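Local coordinates for protein DNA polymerase sliding clamp 3 (Sulfolobus tokodaii, PDB 3AIZ) that forms part of a ring-shaped sliding clamp around DNA that tethers the DNA polymerase catalytic subunit and other proteins during replication, at residues D28-G33 and E62-V67. Sequence-based numbering, arbitrary orientation.
Sequences DFTSDG and EKEEKV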
ATOM      1  N   ASP C  28      39.846  -4.956 -22.847  1.00 40.58           N
ATOM      2  CA  ASP C  28      40.847  -5.058 -23.901  1.00 40.05           C
ATOM      3  C   ASP C  28      40.812  -3.833 -24.808  1.00 44.43           C
ATOM      4  O   ASP C  28      40.046  -3.783 -25.769  1.00 45.90           O
ATOM      5  CB  ASP C  28      40.624  -6.331 -24.719  1.00 42.38           C
ATOM      6  CG  ASP C  28      41.647  -6.504 -25.825  1.00 49.30           C
ATOM      7  OD1 ASP C  28      42.614  -5.716 -25.875  1.00 49.21           O
ATOM      8  OD2 ASP C  28      41.482  -7.434 -26.643  1.00 51.42           O
ATOM      9  N   PHE C  29      41.647  -2.847 -24.497  1.00 46.18           N
ATOM     10  CA  PHE C  29      41.709  -1.618 -25.281  1.00 45.23           C
ATOM     11  C   PHE C  29      42.562  -1.792 -26.533  1.00 47.23           C
ATOM     12  O   PHE C  29      43.759  -2.063 -26.449  1.00 49.10           O
ATOM     13  CB  PHE C  29      42.248  -0.466 -24.430  1.00 44.31           C
ATOM     14  CG  PHE C  29      41.377  -0.122 -23.257  1.00 41.97           C
ATOM     15  CD1 PHE C  29      41.560  -0.748 -22.036  1.00 40.63           C
ATOM     16  CD2 PHE C  29      40.374   0.824 -23.377  1.00 41.78           C
ATOM     17  CE1 PHE C  29      40.759  -0.435 -20.955  1.00 40.42           C
ATOM     18  CE2 PHE C  29      39.569   1.142 -22.300  1.00 41.49           C
ATOM     19  CZ  PHE C  29      39.762   0.511 -21.088  1.00 42.06           C
ATOM     20  N   THR C  30      41.936  -1.637 -27.695  1.00 47.77           N
ATOM     21  CA  THR C  30      42.641  -1.753 -28.966  1.00 51.76           C
ATOM     22  C   THR C  30      42.507  -0.468 -29.774  1.00 54.63           C
ATOM     23  O   THR C  30      41.773   0.444 -29.390  1.00 51.94           O
ATOM     24  CB  THR C  30      42.109  -2.929 -29.803  1.00 54.10           C
ATOM     25  OG1 THR C  30      40.751  -2.675 -30.185  1.00 51.60           O
ATOM     26  CG2 THR C  30      42.176  -4.225 -29.008  1.00 52.05           C
ATOM     27  N   SER C  31      43.219  -0.400 -30.893  1.00 57.99           N
ATOM     28  CA  SER C  31      43.171   0.772 -31.759  1.00 60.32           C
ATOM     29  C   SER C  31      41.749   1.049 -32.240  1.00 61.20           C
ATOM     30  O   SER C  31      41.346   2.204 -32.375  1.00 63.38           O
ATOM     31  CB  SER C  31      44.108   0.593 -32.955  1.00 65.13           C
ATOM     32  OG  SER C  31      43.755  -0.551 -33.714  1.00 68.52           O
ATOM     33  N   ASP C  32      40.995  -0.016 -32.494  1.00 58.40           N
ATOM     34  CA  ASP C  32      39.628   0.111 -32.989  1.00 58.69           C
ATOM     35  C   ASP C  32      38.661   0.560 -31.894  1.00 56.23           C
ATOM     36  O   ASP C  32      37.743   1.340 -32.147  1.00 55.39           O
ATOM     37  CB  ASP C  32      39.153  -1.208 -33.603  1.00 63.24           C
ATOM     38  CG  ASP C  32      39.935  -1.586 -34.848  1.00 71.19           C
ATOM     39  OD1 ASP C  32      40.692  -0.735 -35.359  1.00 72.32           O
ATOM     40  OD2 ASP C  32      39.788  -2.736 -35.318  1.00 71.48           O
ATOM     41  N   GLY C  33      38.871   0.062 -30.680  1.00 53.13           N
ATOM     42  CA  GLY C  33      38.020   0.417 -29.560  1.00 45.14           C
ATOM     43  C   GLY C  33      38.130  -0.563 -28.408  1.00 41.89           C
ATOM     44  O   GLY C  33      38.973  -1.458 -28.420  1.00 42.41           O
ATOM     45  N   GLU C  62      47.572   3.884 -27.826  1.00 65.54           N
ATOM     46  CA  GLU C  62      48.662   3.712 -28.782  1.00 70.28           C
ATOM     47  C   GLU C  62      48.784   2.262 -29.247  1.00 69.65           C
ATOM     48  O   GLU C  62      48.709   1.978 -30.441  1.00 68.36           O
ATOM     49  CB  GLU C  62      49.985   4.213 -28.196  1.00 76.07           C
ATOM     50  CG  GLU C  62      50.307   3.678 -26.809  1.00 83.52           C
ATOM     51  CD  GLU C  62      51.599   4.250 -26.250  1.00 92.42           C
ATOM     52  OE1 GLU C  62      52.243   5.062 -26.948  1.00 88.62           O
ATOM     53  OE2 GLU C  62      51.969   3.888 -25.113  1.00 95.91           O
ATOM     54  N   LYS C  63      48.972   1.350 -28.299  1.00 67.99           N
ATOM     55  CA  LYS C  63      49.034  -0.072 -28.612  1.00 66.79           C
ATOM     56  C   LYS C  63      48.038  -0.842 -27.753  1.00 64.35           C
ATOM     57  O   LYS C  63      47.626  -0.368 -26.695  1.00 65.95           O
ATOM     58  CB  LYS C  63      50.450  -0.613 -28.402  1.00 71.89           C
ATOM     59  CG  LYS C  63      50.653  -2.031 -28.917  1.00 82.97           C
ATOM     60  CD  LYS C  63      52.096  -2.482 -28.767  1.00 93.21           C
ATOM     61  CE  LYS C  63      52.298  -3.877 -29.341  1.00 98.85           C
ATOM     62  NZ  LYS C  63      53.709  -4.335 -29.213  1.00 97.23           N
ATOM     63  N   GLU C  64      47.647  -2.027 -28.213  1.00 62.45           N
ATOM     64  CA  GLU C  64      46.684  -2.847 -27.486  1.00 60.38           C
ATOM     65  C   GLU C  64      47.111  -3.047 -26.037  1.00 59.30           C
ATOM     66  O   GLU C  64      48.282  -3.300 -25.754  1.00 62.46           O
ATOM     67  CB  GLU C  64      46.491  -4.202 -28.172  1.00 58.81           C
ATOM     68  CG  GLU C  64      45.471  -5.100 -27.484  1.00 55.02           C
ATOM     69  CD  GLU C  64      45.103  -6.316 -28.314  1.00 61.66           C
ATOM     70  OE1 GLU C  64      45.739  -6.538 -29.367  1.00 68.23           O
ATOM     71  OE2 GLU C  64      44.175  -7.052 -27.913  1.00 56.17           O
ATOM     72  N   GLU C  65      46.156  -2.929 -25.122  1.00 55.56           N
ATOM     73  CA  GLU C  65      46.441  -3.096 -23.704  1.00 54.05           C
ATOM     74  C   GLU C  65      45.301  -3.809 -22.984  1.00 47.87           C
ATOM     75  O   GLU C  65      44.203  -3.268 -22.848  1.00 44.27           O
ATOM     76  CB  GLU C  65      46.718  -1.741 -23.052  1.00 54.40           C
ATOM     77  CG  GLU C  65      47.154  -1.833 -21.601  1.00 58.79           C
ATOM     78  CD  GLU C  65      47.542  -0.487 -21.029  1.00 68.59           C
ATOM     79  OE1 GLU C  65      47.497   0.513 -21.778  1.00 68.02           O
ATOM     80  OE2 GLU C  65      47.893  -0.428 -19.831  1.00 73.33           O
ATOM     81  N   LYS C  66      45.569  -5.029 -22.532  1.00 46.60           N
ATOM     82  CA  LYS C  66      44.589  -5.802 -21.783  1.00 42.75           C
ATOM     83  C   LYS C  66      44.772  -5.576 -20.290  1.00 41.53           C
ATOM     84  O   LYS C  66      45.884  -5.658 -19.772  1.00 41.69           O
ATOM     85  CB  LYS C  66      44.725  -7.295 -22.089  1.00 44.54           C
ATOM     86  CG  LYS C  66      44.422  -7.686 -23.525  1.00 47.00           C
ATOM     87  CD  LYS C  66      44.557  -9.190 -23.711  1.00 51.60           C
ATOM     88  CE  LYS C  66      44.322  -9.601 -25.154  1.00 55.20           C
ATOM     89  NZ  LYS C  66      44.459 -11.075 -25.335  1.00 55.50           N
ATOM     90  N   VAL C  67      43.674  -5.291 -19.602  1.00 40.60           N
ATOM     91  CA  VAL C  67      43.705  -5.130 -18.156  1.00 42.86           C
ATOM     92  C   VAL C  67      42.466  -5.743 -17.516  1.00 40.21           C
ATOM     93  O   VAL C  67      41.358  -5.233 -17.669  1.00 44.74           O
ATOM     94  CB  VAL C  67      43.838  -3.647 -17.746  1.00 42.50           C
ATOM     95  CG1 VAL C  67      42.914  -2.775 -18.581  1.00 45.10           C
ATOM     96  CG2 VAL C  67      43.556  -3.478 -16.261  1.00 45.35           C
TER
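Phe29 and Glu65 form an antiparallel hydrogen-bonded pair joined by two backbone bonds: Glu65 N gives to Phe29 O at 2.9 Å, and Phe29 N gives to Glu65 O at 3.1 Å. A CA-H...O contact from Glu64 also reaches Phe29 O. The tightly packed side is that of Phe29. Its ring, with CG anti to the carbonyl carbon (chi1 -63°), presents an edge to strand 65-70, where Glu65 O lies near the ring plane and Val67 CG1 meets Phe29 CE1 at 4.0 Å. Val61, Leu34 and Met1 pack against the same buried side chain. Glu65 runs out on this face too, and its carboxylate binds Thr91 OG1 and the N-terminal amine of Met1.

The opposite face is looser and more solvent-exposed. Here the carboxylates of Asp28 and Glu64 meet nearly coplanar (9°), with Asp28 OD1 modelled 2.9 Å from Glu64 OE2, an approach of like charges whose closeness is doubtful at 2.80 Å resolution. Lys66 lays its aliphatic chain beside Asp28, and Lys66 CG lies 3.6 Å from Asp28 OD1. Lys66 NZ stays 4.9 Å from Asp28 OD2 and could temper the charge. Thr30 CG2 flanks the Glu64 carboxylate; Thr30 OG1 turns back to a lone pair of Gly33 O, which also accepts from Thr30 N and so closes the 30-33 turn.

In the N-terminal domain of this PCNA subunit, strand 65-70 is an edge strand of its antiparallel sheet, counted within this chain, pairing antiparallel with 24-29, which the turn links to its other neighbour, strand 33-39.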